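Local atomic coordinates of putative histidinol-phosphate aminotransferase (Burkholderia pseudomallei, PDB entry 3P1T), a protein that probably catalyses the pyridoxal-phosphate-dependent transfer of an amino group from L-histidinol phosphate to 2-oxoglutarate, a late step of histidine biosynthesis. Residues F64-E68 against D69-L73; L123-P127 against N128-Q132; T172-Y176 against S177-A181; R222-W225 against F226-G230; A249-A252 against K253-Q257. All blocks are in the same frame, centred on the assembly; numbering follows the deposited sequence. Where two conformers were deposited one is given.

Interaction 1 (F64-E68 against D69-L73); sequences FSCPE and DNLML
The Pro67 ring lies beside the side-chain amide of Asn70: Pro67 CG comes within 3.3 Å of Asn70 OD1, and CB and CD of the same ring border that oxygen too. The two meet in the tight 3-10 turn that carries the chain from helix 52-64 into strand 71-74, an outer strand, within this chain, of the large mixed sheet of this pyridoxal-phosphate aminotransferase fold. Ser65, with positive phi, closes the helix in a Schellman motif. Pro67, which has no backbone N-H to offer, suits the start of the turn, where its carbonyl serves as acceptor. Asn70 N donates to Pro67 O over 3.0 Å from above the carbonyl plane, 56° out of it. A weak bond follows one residue on, Leu71 N to Glu68 O at 3.4 Å, and Lys221 NZ also donates to Glu68 O, drawing the turn toward helix 214-221.

Asn70 turns its CG beside its own backbone N (chi1 -72°), which brings OD1 back against the proline ring. While OD1 rests against ring carbons, ND2 donates to Gly212 O, so the amide is anchored beyond the turn at the residue that also pairs with Asn70 through the backbone. Glu68 stretches its chain away from the turn, its side chain packing on Met57. Leu71, the first strand residue, is buried against Met57, Leu60 and Ala61 of helix 52-64, as befits a branched apolar side chain under a helix. Cys66 supplies a small apolar neighbour to it, both also touching Phe211: Cys66 SG stands 3.7 Å from Leu71 CD2.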
# COMPACT_ATOMS: atom_id res chain seq x y z
N PHE A 64 -0.41 21.71 -1.42
CA PHE A 64 -1.70 21.98 -0.80
C PHE A 64 -1.66 23.18 0.16
O PHE A 64 -2.70 23.54 0.72
CB PHE A 64 -2.20 20.73 -0.08
CG PHE A 64 -2.58 19.64 -1.06
CD1 PHE A 64 -3.78 19.69 -1.75
CD2 PHE A 64 -1.73 18.56 -1.30
CE1 PHE A 64 -4.13 18.69 -2.66
CE2 PHE A 64 -2.09 17.56 -2.21
CZ PHE A 64 -3.28 17.64 -2.88
N SER A 65 -0.48 23.83 0.29
CA SER A 65 -0.21 25.01 1.11
C SER A 65 -0.70 24.81 2.57
O SER A 65 -1.45 25.63 3.11
CB SER A 65 -0.82 26.26 0.50
OG SER A 65 -0.25 26.57 -0.77
N CYS A 66 -0.27 23.72 3.19
CA CYS A 66 -0.62 23.41 4.57
C CYS A 66 0.59 22.81 5.27
O CYS A 66 1.48 22.32 4.57
CB CYS A 66 -1.81 22.47 4.62
SG CYS A 66 -1.42 20.78 4.11
N PRO A 67 0.66 22.76 6.62
CA PRO A 67 1.82 22.11 7.25
C PRO A 67 1.80 20.60 7.04
O PRO A 67 0.73 20.00 6.92
CB PRO A 67 1.65 22.46 8.73
CG PRO A 67 0.58 23.50 8.80
CD PRO A 67 -0.29 23.25 7.63
N GLU A 68 3.00 19.99 7.00
CA GLU A 68 3.19 18.55 6.82
C GLU A 68 2.55 17.77 8.00
O GLU A 68 2.16 16.61 7.85
CB GLU A 68 4.69 18.23 6.71
CG GLU A 68 5.04 16.83 6.24
CD GLU A 68 6.52 16.51 6.24
OE1 GLU A 68 7.34 17.40 5.90
OE2 GLU A 68 6.85 15.34 6.54
N ASP A 69 2.40 18.44 9.15
CA ASP A 69 1.80 17.89 10.37
C ASP A 69 0.28 17.68 10.22
O ASP A 69 -0.34 17.00 11.04
CB ASP A 69 2.05 18.84 11.55
CG ASP A 69 3.51 19.15 11.78
OD1 ASP A 69 3.97 20.25 11.35
OD2 ASP A 69 4.19 18.33 12.45
N ASN A 70 -0.33 18.28 9.19
CA ASN A 70 -1.77 18.22 8.98
C ASN A 70 -2.16 17.31 7.80
O ASN A 70 -3.36 17.20 7.52
CB ASN A 70 -2.29 19.63 8.77
CG ASN A 70 -2.28 20.44 10.04
OD1 ASN A 70 -1.48 21.36 10.22
ND2 ASN A 70 -3.09 20.03 10.99
N LEU A 71 -1.19 16.64 7.16
CA LEU A 71 -1.50 15.77 6.03
C LEU A 71 -0.84 14.40 6.20
O LEU A 71 0.24 14.30 6.75
CB LEU A 71 -1.10 16.40 4.68
CG LEU A 71 0.36 16.45 4.33
CD1 LEU A 71 0.72 15.33 3.40
CD2 LEU A 71 0.66 17.71 3.62
N MSE A 72 -1.52 13.36 5.68
CA MSE A 72 -1.09 11.97 5.68
C MSE A 72 -1.28 11.36 4.28
O MSE A 72 -2.38 11.51 3.70
CB MSE A 72 -1.91 11.22 6.73
CG MSE A 72 -1.42 9.82 7.01
SE MSE A 72 -2.39 8.95 8.44
CE MSE A 72 -3.91 8.52 7.56
N LEU A 73 -0.21 10.76 3.71
CA LEU A 73 -0.24 10.11 2.39
C LEU A 73 -0.83 8.71 2.58
O LEU A 73 -0.37 7.98 3.47
CB LEU A 73 1.17 10.09 1.74
CG LEU A 73 1.33 9.39 0.36
CD1 LEU A 73 0.46 10.04 -0.73
CD2 LEU A 73 2.76 9.43 -0.09

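Interaction 2 (L123-P127 against N128-Q132); sequences LLLDP and NDLAQ
Asn128, in the first turn of helix 127-130, meets the carboxylate of Asp126 twice. Its backbone N donates to Asp126 OD1 over 3.1 Å, reaching that oxygen on the anti side and 34° out of the carboxylate plane; this is the capping bond of an N-cap aspartate. Its side chain adds a weak bond from Asn128 ND2 to the same OD1, with the amide turned 65° against the carboxylate. A water bridges the two side chains, donating to Asp126 OD2 and accepting from Asn128 ND2. Asp126 can serve in this way because its CG stands anti to the backbone N (chi1 -169°), which folds the carboxylate forward over the start of the helix.

Asp129 comes next. Its backbone N makes a weak bond to Asp126 O, and its carboxylate lies near that of the cap, Asp129 OD2 to Asp126 OD2 at 3.9 Å. Asp129 OD2 takes a hydrogen bond from Gly118 N, just beyond strand 113-117. Leu130 then donates its N to Asp126 O over 3.0 Å, the first i to i+4 bond of the helix. Its side chain is buried between Ile117 and helix 154-163, and its CD2 lies 4.3 Å from Leu125 CB, a light apolar touch. Ala131 N makes a weak bond to Pro127 O; proline suits this first helical position, which needs no N-H of its own. The two carboxylates probably repel each other somewhat, but the backbone N-H groups at the helix start and at Gly118 probably offset much of the negative charge.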
# COMPACT_ATOMS: atom_id res chain seq x y z
N LEU A 123 -32.10 14.08 -5.85
CA LEU A 123 -30.81 13.42 -5.57
C LEU A 123 -29.99 14.20 -4.53
O LEU A 123 -28.77 14.01 -4.41
CB LEU A 123 -29.98 13.19 -6.85
CG LEU A 123 -30.67 12.45 -7.98
CD1 LEU A 123 -29.78 12.41 -9.19
CD2 LEU A 123 -31.10 11.05 -7.56
N LEU A 124 -30.69 15.00 -3.73
CA LEU A 124 -30.15 15.78 -2.62
C LEU A 124 -30.30 14.99 -1.32
O LEU A 124 -31.14 14.10 -1.24
CB LEU A 124 -30.93 17.10 -2.54
CG LEU A 124 -30.42 18.32 -3.30
CD1 LEU A 124 -30.07 18.03 -4.79
CD2 LEU A 124 -31.42 19.46 -3.18
N LEU A 125 -29.52 15.34 -0.27
CA LEU A 125 -29.62 14.64 1.01
C LEU A 125 -31.01 14.83 1.62
O LEU A 125 -31.53 15.94 1.59
CB LEU A 125 -28.54 15.09 1.99
CG LEU A 125 -27.10 14.77 1.58
CD1 LEU A 125 -26.15 15.25 2.61
CD2 LEU A 125 -26.89 13.28 1.40
N ASP A 126 -31.62 13.71 2.12
CA ASP A 126 -32.95 13.72 2.74
C ASP A 126 -32.88 14.49 4.05
O ASP A 126 -32.16 14.08 4.97
CB ASP A 126 -33.49 12.30 2.94
CG ASP A 126 -34.96 12.19 3.33
OD1 ASP A 126 -35.48 13.12 3.98
OD2 ASP A 126 -35.57 11.14 3.04
N PRO A 127 -33.62 15.61 4.16
CA PRO A 127 -33.55 16.44 5.39
C PRO A 127 -33.95 15.71 6.67
O PRO A 127 -33.46 16.09 7.74
CB PRO A 127 -34.54 17.56 5.12
CG PRO A 127 -34.68 17.61 3.63
CD PRO A 127 -34.50 16.22 3.15
N ASN A 128 -34.85 14.70 6.57
CA ASN A 128 -35.36 13.93 7.71
C ASN A 128 -34.28 13.05 8.27
O ASN A 128 -34.18 12.94 9.49
CB ASN A 128 -36.57 13.08 7.32
CG ASN A 128 -37.71 13.89 6.76
OD1 ASN A 128 -38.24 14.81 7.40
ND2 ASN A 128 -38.10 13.58 5.53
N ASP A 129 -33.47 12.43 7.40
CA ASP A 129 -32.36 11.59 7.81
C ASP A 129 -31.20 12.48 8.32
O ASP A 129 -30.58 12.16 9.33
CB ASP A 129 -31.89 10.68 6.66
CG ASP A 129 -32.88 9.61 6.22
OD1 ASP A 129 -33.66 9.13 7.09
OD2 ASP A 129 -32.82 9.19 5.05
N LEU A 130 -30.96 13.62 7.65
CA LEU A 130 -29.91 14.58 7.98
C LEU A 130 -30.15 15.17 9.38
O LEU A 130 -29.19 15.47 10.09
CB LEU A 130 -29.90 15.66 6.91
CG LEU A 130 -28.67 16.55 6.78
CD1 LEU A 130 -27.39 15.74 6.71
CD2 LEU A 130 -28.78 17.45 5.55
N ALA A 131 -31.41 15.25 9.80
CA ALA A 131 -31.82 15.73 11.12
C ALA A 131 -31.52 14.70 12.22
O ALA A 131 -31.53 15.08 13.40
CB ALA A 131 -33.30 16.04 11.11
N GLN A 132 -31.27 13.41 11.85
CA GLN A 132 -31.00 12.34 12.81
C GLN A 132 -29.50 12.28 13.14
O GLN A 132 -29.11 11.50 14.02
CB GLN A 132 -31.50 10.97 12.28
CG GLN A 132 -33.04 10.85 12.24
CD GLN A 132 -33.55 9.53 11.70
OE1 GLN A 132 -33.32 8.45 12.27
NE2 GLN A 132 -34.35 9.60 10.64
O HOH W 1 -37.48 10.57 5.13

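Interaction 3 (T172-Y176 against S177-A181); sequences TYVDY and SSFRA
Val174 O is gripped twice by Ser177. The hydroxyl OG of Ser177 donates to it over 2.6 Å, in the carbonyl plane and on a lone pair, while Ser177 N donates over 3.0 Å from above that plane, 61° out of it. Ser177 OG also accepts from Phe179 N at 3.3 Å, two residues on, which makes an ST turn directly after the 3-10 turn that ends at Tyr176. Both turns belong to the long connection between strands 166-170 and 190-195 of the large sheet. A serine suits the junction: its side chain is short, and with OG between the backbone N and the carbonyl carbon (chi1 75°), that OG can donate to Val174 O, in the 3-10 turn, and accept from Phe179 N, in the ST turn.

Ser177 OG lies over the centre of one face of the Phe179 ring, and CE1 of that ring is 3.6 Å from Val174 CG2, approached obliquely. Val174 is buried, and this methyl joins the turn to the ring by plain apolar packing.

Arg180 runs back along the turn, its methylenes against backbone oxygens, CD being 3.4 Å from Asp175 O. Its NE makes a long salt bridge with Asp175 OD1, the guanidinium plane well turned from the carboxylate. The stronger partners lie beyond: Arg180 NH2 with Glu248, Asp175 OD2 with Arg247 and Ser199. One water donates to both Asp175 O and Ser177 O. Another sits between the partners of the long ion pair, in the guanidinium plane at its edge, donating to Asp175 OD1 at 2.8 Å and accepting from Arg180 NE at 3.1 Å.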
# COMPACT_ATOMS: atom_id res chain seq x y z
N THR A 172 -12.79 13.75 -3.75
CA THR A 172 -12.21 13.05 -4.91
C THR A 172 -12.51 13.81 -6.22
O THR A 172 -11.62 13.90 -7.09
CB THR A 172 -12.75 11.60 -4.99
OG1 THR A 172 -12.21 10.85 -3.91
CG2 THR A 172 -12.39 10.89 -6.29
N TYR A 173 -13.73 14.35 -6.37
CA TYR A 173 -14.11 14.97 -7.63
C TYR A 173 -14.10 16.51 -7.59
O TYR A 173 -14.59 17.12 -8.54
CB TYR A 173 -15.51 14.47 -8.06
CG TYR A 173 -15.51 12.98 -8.37
CD1 TYR A 173 -14.99 12.50 -9.57
CD2 TYR A 173 -15.90 12.05 -7.41
CE1 TYR A 173 -14.87 11.12 -9.81
CE2 TYR A 173 -15.82 10.68 -7.66
CZ TYR A 173 -15.31 10.22 -8.86
OH TYR A 173 -15.25 8.87 -9.11
N VAL A 174 -13.49 17.14 -6.57
CA VAL A 174 -13.48 18.61 -6.40
C VAL A 174 -12.82 19.34 -7.61
O VAL A 174 -13.21 20.46 -7.90
CB VAL A 174 -12.77 19.03 -5.09
CG1 VAL A 174 -11.25 18.82 -5.16
CG2 VAL A 174 -13.10 20.48 -4.72
N ASP A 175 -11.84 18.73 -8.31
CA ASP A 175 -11.15 19.41 -9.41
C ASP A 175 -12.08 19.70 -10.65
O ASP A 175 -11.74 20.56 -11.48
CB ASP A 175 -9.92 18.62 -9.85
CG ASP A 175 -8.63 18.96 -9.08
OD1 ASP A 175 -8.69 19.82 -8.16
OD2 ASP A 175 -7.56 18.42 -9.45
N TYR A 176 -13.26 19.08 -10.71
CA TYR A 176 -14.22 19.34 -11.78
C TYR A 176 -15.37 20.20 -11.27
O TYR A 176 -16.37 20.39 -11.98
CB TYR A 176 -14.75 18.01 -12.34
CG TYR A 176 -13.65 17.05 -12.75
CD1 TYR A 176 -12.89 17.27 -13.90
CD2 TYR A 176 -13.35 15.94 -11.97
CE1 TYR A 176 -11.86 16.40 -14.26
CE2 TYR A 176 -12.33 15.07 -12.32
CZ TYR A 176 -11.59 15.29 -13.47
OH TYR A 176 -10.60 14.41 -13.80
N SER A 177 -15.26 20.72 -10.02
CA SER A 177 -16.33 21.49 -9.40
C SER A 177 -16.20 23.01 -9.63
O SER A 177 -15.31 23.51 -10.36
CB SER A 177 -16.39 21.20 -7.91
OG SER A 177 -15.33 21.85 -7.23
N SER A 178 -17.16 23.74 -9.02
CA SER A 178 -17.30 25.19 -9.06
C SER A 178 -16.74 25.82 -7.78
O SER A 178 -16.76 27.04 -7.65
CB SER A 178 -18.78 25.56 -9.22
OG SER A 178 -19.41 24.82 -10.25
N PHE A 179 -16.25 24.99 -6.85
CA PHE A 179 -15.76 25.46 -5.56
C PHE A 179 -14.27 25.08 -5.34
O PHE A 179 -13.85 24.84 -4.21
CB PHE A 179 -16.65 24.93 -4.41
CG PHE A 179 -16.90 23.43 -4.32
CD1 PHE A 179 -16.07 22.62 -3.55
CD2 PHE A 179 -18.01 22.86 -4.93
CE1 PHE A 179 -16.33 21.25 -3.43
CE2 PHE A 179 -18.26 21.49 -4.80
CZ PHE A 179 -17.42 20.70 -4.06
N ARG A 180 -13.46 25.11 -6.41
CA ARG A 180 -12.03 24.83 -6.33
C ARG A 180 -11.28 25.91 -5.54
O ARG A 180 -10.30 25.60 -4.87
CB ARG A 180 -11.40 24.72 -7.72
CG ARG A 180 -11.83 23.48 -8.50
CD ARG A 180 -11.11 23.43 -9.84
NE ARG A 180 -9.68 23.18 -9.67
CZ ARG A 180 -8.76 23.41 -10.60
NH1 ARG A 180 -9.10 23.94 -11.77
NH2 ARG A 180 -7.48 23.15 -10.36
N ALA A 181 -11.76 27.17 -5.60
CA ALA A 181 -11.16 28.33 -4.90
C ALA A 181 -11.20 28.16 -3.36
O ALA A 181 -10.26 28.56 -2.67
CB ALA A 181 -11.87 29.61 -5.30
O HOH W 2 -8.59 22.26 -6.87
O HOH W 3 -13.27 22.71 -12.30

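Interaction 4 (R222-W225 against F226-G230); sequences RKQW and FCNVG
Trp225 and Asn228 meet across the bend of the loop, with the indole and the side-chain amide nearly perpendicular, their planes 83° apart. Asn228 OD1 comes within 3.6 Å of Trp225 CE3, an oblique approach at the benzene part of the indole, and Asn228 CB rests 3.5 Å from Trp225 O. The asparagine can fold back in this manner because its CG stands anti to the backbone N (chi1 -173°), pointing the amide toward the preceding residues. Its ND2 donates to Glu79 OE1, and Gln224 NE2, which lies 3.5 Å from Asn228 ND2, donates to Glu79 OE2 and to Leu73 O. The two amide nitrogens are thus drawn together by one carboxylate rather than bonded to each other, and amides fit because each brings N-H groups to helix 76-87.

The loop links helix 214-221 to helix 231-241, whose N-cap is Gly230, and forms part of the dimer interface of the aminotransferase fold. Trp225 suits the interface: its ring stacks on Trp225 of the second subunit, NE1 donates to Asp82 of the second subunit, and Arg83 of its own chain makes a cation-pi contact with it.

The Phe226 side chain leads away from 222-225, though its CB lies 3.7 Å from Trp225 C, and its ring reaches Tyr48 and Phe50. Cys227, with positive phi, turns the chain sharply, and its CB sits 4.0 Å above one face of the Phe226 ring, offset toward the rim. Phe226 N donates to Asp78 OD2 of the second subunit.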
# COMPACT_ATOMS: atom_id res chain seq x y z
N ARG A 222 1.47 6.93 13.01
CA ARG A 222 2.09 5.94 13.90
C ARG A 222 1.60 4.50 13.59
O ARG A 222 2.34 3.54 13.79
CB ARG A 222 1.78 6.29 15.37
CG ARG A 222 2.97 6.81 16.16
CD ARG A 222 2.62 7.18 17.60
NE ARG A 222 2.14 8.56 17.72
CZ ARG A 222 1.02 8.92 18.35
NH1 ARG A 222 0.24 8.01 18.93
NH2 ARG A 222 0.67 10.20 18.41
N LYS A 223 0.36 4.37 13.10
CA LYS A 223 -0.21 3.05 12.83
C LYS A 223 0.03 2.61 11.37
O LYS A 223 -0.14 1.43 11.06
CB LYS A 223 -1.73 3.02 13.16
CG LYS A 223 -1.96 3.09 14.66
CD LYS A 223 -3.38 3.10 15.07
CE LYS A 223 -3.49 3.17 16.57
NZ LYS A 223 -4.88 2.99 17.03
N GLN A 224 0.51 3.52 10.50
CA GLN A 224 0.77 3.20 9.10
C GLN A 224 1.93 2.23 8.97
O GLN A 224 2.77 2.11 9.87
CB GLN A 224 1.04 4.45 8.27
CG GLN A 224 -0.18 5.32 8.05
CD GLN A 224 0.11 6.41 7.05
OE1 GLN A 224 0.84 7.38 7.32
NE2 GLN A 224 -0.42 6.23 5.84
N TRP A 225 1.95 1.50 7.86
CA TRP A 225 2.96 0.50 7.62
C TRP A 225 4.25 1.14 7.20
O TRP A 225 4.23 2.22 6.61
CB TRP A 225 2.48 -0.48 6.55
CG TRP A 225 1.21 -1.20 6.89
CD1 TRP A 225 0.83 -1.67 8.11
CD2 TRP A 225 0.22 -1.68 5.95
NE1 TRP A 225 -0.37 -2.33 8.01
CE2 TRP A 225 -0.76 -2.37 6.69
CE3 TRP A 225 0.04 -1.54 4.55
CZ2 TRP A 225 -1.89 -2.93 6.09
CZ3 TRP A 225 -1.07 -2.12 3.95
CH2 TRP A 225 -2.02 -2.79 4.72
N PHE A 226 5.37 0.47 7.50
CA PHE A 226 6.67 0.95 7.08
C PHE A 226 6.76 0.89 5.54
O PHE A 226 6.37 -0.13 4.95
CB PHE A 226 7.79 0.13 7.75
CG PHE A 226 9.16 0.37 7.16
CD1 PHE A 226 9.81 1.59 7.36
CD2 PHE A 226 9.78 -0.58 6.37
CE1 PHE A 226 11.05 1.84 6.77
CE2 PHE A 226 11.03 -0.34 5.81
CZ PHE A 226 11.65 0.87 6.00
N CYS A 227 7.22 2.00 4.90
CA CYS A 227 7.39 2.12 3.46
C CYS A 227 6.05 1.78 2.75
O CYS A 227 5.99 1.01 1.78
CB CYS A 227 8.55 1.23 2.99
SG CYS A 227 9.00 1.39 1.23
N ASN A 228 4.97 2.37 3.29
CA ASN A 228 3.60 2.18 2.80
C ASN A 228 3.48 2.52 1.30
O ASN A 228 2.78 1.81 0.56
CB ASN A 228 2.65 3.03 3.63
CG ASN A 228 1.18 2.82 3.36
OD1 ASN A 228 0.67 1.70 3.18
ND2 ASN A 228 0.45 3.92 3.38
N VAL A 229 4.18 3.58 0.86
CA VAL A 229 4.22 4.04 -0.54
C VAL A 229 5.68 3.93 -1.03
O VAL A 229 6.57 4.60 -0.53
CB VAL A 229 3.65 5.47 -0.71
CG1 VAL A 229 3.69 5.91 -2.17
CG2 VAL A 229 2.23 5.54 -0.18
N GLY A 230 5.90 3.01 -1.95
CA GLY A 230 7.22 2.71 -2.50
C GLY A 230 7.84 3.79 -3.37
O GLY A 230 7.19 4.77 -3.73

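Interaction 5 (A249-A252 against K253-Q257); sequences AHIA and KTLAQ
Helix 244-267, the long helix that follows helix 231-241, carries this contact on two successive turns, where i to i+4 backbone bonds join Ala249 to Lys253, His250 to Thr254, Ile251 to Leu255 and Ala252 to Ala256. His250 O accepts two donors. Thr254 N reaches it over 2.9 Å and Thr254 OG1 over 2.7 Å, from opposite faces of the carbonyl plane. The threonine manages both because OG1 lies beside its own backbone N (chi1 -62°), which turns the hydroxyl back down the helix and gives the hydroxyl of this buried threonine a partner.

That hydroxyl also sits over one face of the His250 imidazole, closest at CE1, 3.4 Å from Thr254 OG1. His250 folds its ring toward the following turn, its CG anti to the backbone N (chi1 157°). On another side of the helix, Ile251 and Leu255 stand one turn apart: CG2 of Ile251 is 4.4 Å from Leu255 CG, a loose apolar touch, while that CG is nearer Ile251 O. Ala249, Ala252 and Ala256 are exposed; alanine is a residue that favours helix.

His250 NE2 is hydrogen-bonded to Tyr176 OH, with the two rings about 80° apart, so the buried imidazole is tied to the loop between strands 166-170 and 190-195. Thr254 packs on the same tyrosine, and further along Gln257 OE1 accepts from Asn323 ND2, joining this helix to helix 320-333.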
# COMPACT_ATOMS: atom_id res chain seq x y z
N ALA A 249 -5.49 21.78 -18.31
CA ALA A 249 -5.98 21.55 -19.67
C ALA A 249 -7.01 20.40 -19.68
O ALA A 249 -8.03 20.49 -20.38
CB ALA A 249 -4.82 21.25 -20.61
N HIS A 250 -6.77 19.36 -18.86
CA HIS A 250 -7.67 18.22 -18.71
C HIS A 250 -8.96 18.66 -18.02
O HIS A 250 -10.04 18.24 -18.44
CB HIS A 250 -6.97 17.08 -17.92
CG HIS A 250 -7.92 16.14 -17.27
ND1 HIS A 250 -8.64 15.22 -17.99
CD2 HIS A 250 -8.25 16.02 -15.96
CE1 HIS A 250 -9.39 14.56 -17.11
NE2 HIS A 250 -9.19 15.01 -15.88
N ILE A 251 -8.86 19.50 -16.98
CA ILE A 251 -10.02 20.00 -16.23
C ILE A 251 -10.90 20.84 -17.17
O ILE A 251 -12.10 20.57 -17.25
CB ILE A 251 -9.54 20.79 -14.98
CG1 ILE A 251 -8.99 19.80 -13.90
CG2 ILE A 251 -10.66 21.68 -14.40
CD1 ILE A 251 -8.24 20.44 -12.72
N ALA A 252 -10.28 21.79 -17.91
CA ALA A 252 -10.97 22.69 -18.83
C ALA A 252 -11.73 21.91 -19.91
O ALA A 252 -12.92 22.19 -20.13
CB ALA A 252 -9.96 23.63 -19.48
N LYS A 253 -11.07 20.92 -20.54
CA LYS A 253 -11.63 20.05 -21.59
C LYS A 253 -12.77 19.20 -21.01
O LYS A 253 -13.80 19.08 -21.66
CB LYS A 253 -10.52 19.17 -22.18
CG LYS A 253 -10.91 18.23 -23.32
CD LYS A 253 -9.65 17.49 -23.80
CE LYS A 253 -9.93 16.43 -24.83
NZ LYS A 253 -8.67 15.79 -25.31
N THR A 254 -12.60 18.67 -19.79
CA THR A 254 -13.63 17.86 -19.15
C THR A 254 -14.89 18.72 -18.88
O THR A 254 -15.99 18.24 -19.19
CB THR A 254 -13.10 17.21 -17.87
OG1 THR A 254 -12.01 16.35 -18.23
CG2 THR A 254 -14.15 16.40 -17.16
N LEU A 255 -14.75 19.97 -18.37
CA LEU A 255 -15.89 20.86 -18.09
C LEU A 255 -16.68 21.19 -19.37
O LEU A 255 -17.92 21.29 -19.34
CB LEU A 255 -15.46 22.20 -17.42
CG LEU A 255 -14.67 22.20 -16.08
CD1 LEU A 255 -14.64 23.59 -15.47
CD2 LEU A 255 -15.23 21.25 -15.07
N ALA A 256 -15.96 21.38 -20.49
CA ALA A 256 -16.53 21.71 -21.81
C ALA A 256 -17.22 20.50 -22.44
O ALA A 256 -18.31 20.65 -23.01
CB ALA A 256 -15.44 22.24 -22.73
N GLN A 257 -16.59 19.30 -22.35
CA GLN A 257 -17.15 18.06 -22.89
C GLN A 257 -18.35 17.60 -22.04
O GLN A 257 -19.32 17.09 -22.61
CB GLN A 257 -16.09 16.96 -22.99
CG GLN A 257 -15.10 17.15 -24.12
CD GLN A 257 -15.74 17.03 -25.49
OE1 GLN A 257 -16.32 16.00 -25.85
NE2 GLN A 257 -15.63 18.09 -26.28

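In the fold
Interactions 3 and 4 are buried, interaction 5 partly so, and interactions 1 and 2 lie at the surface. Interactions 3 and 5 touch: the 172-181 loop lies against helix 244-267, with the shortest link from Tyr176 OH to His250 NE2 at 2.6 Å. Interactions 1 and 4 touch likewise, strand 71-74 meeting the 222-230 loop. Interaction 2 stands apart, about 12 Å from interaction 3 at the nearest atoms. The chemistry follows the place: a proline-led turn with apolar packing in interaction 1, a capping carboxylate and water in interaction 2, doubly used carbonyls inside interactions 3 and 5, and in interaction 4 aromatic groups that meet the second subunit and amides held within the chain.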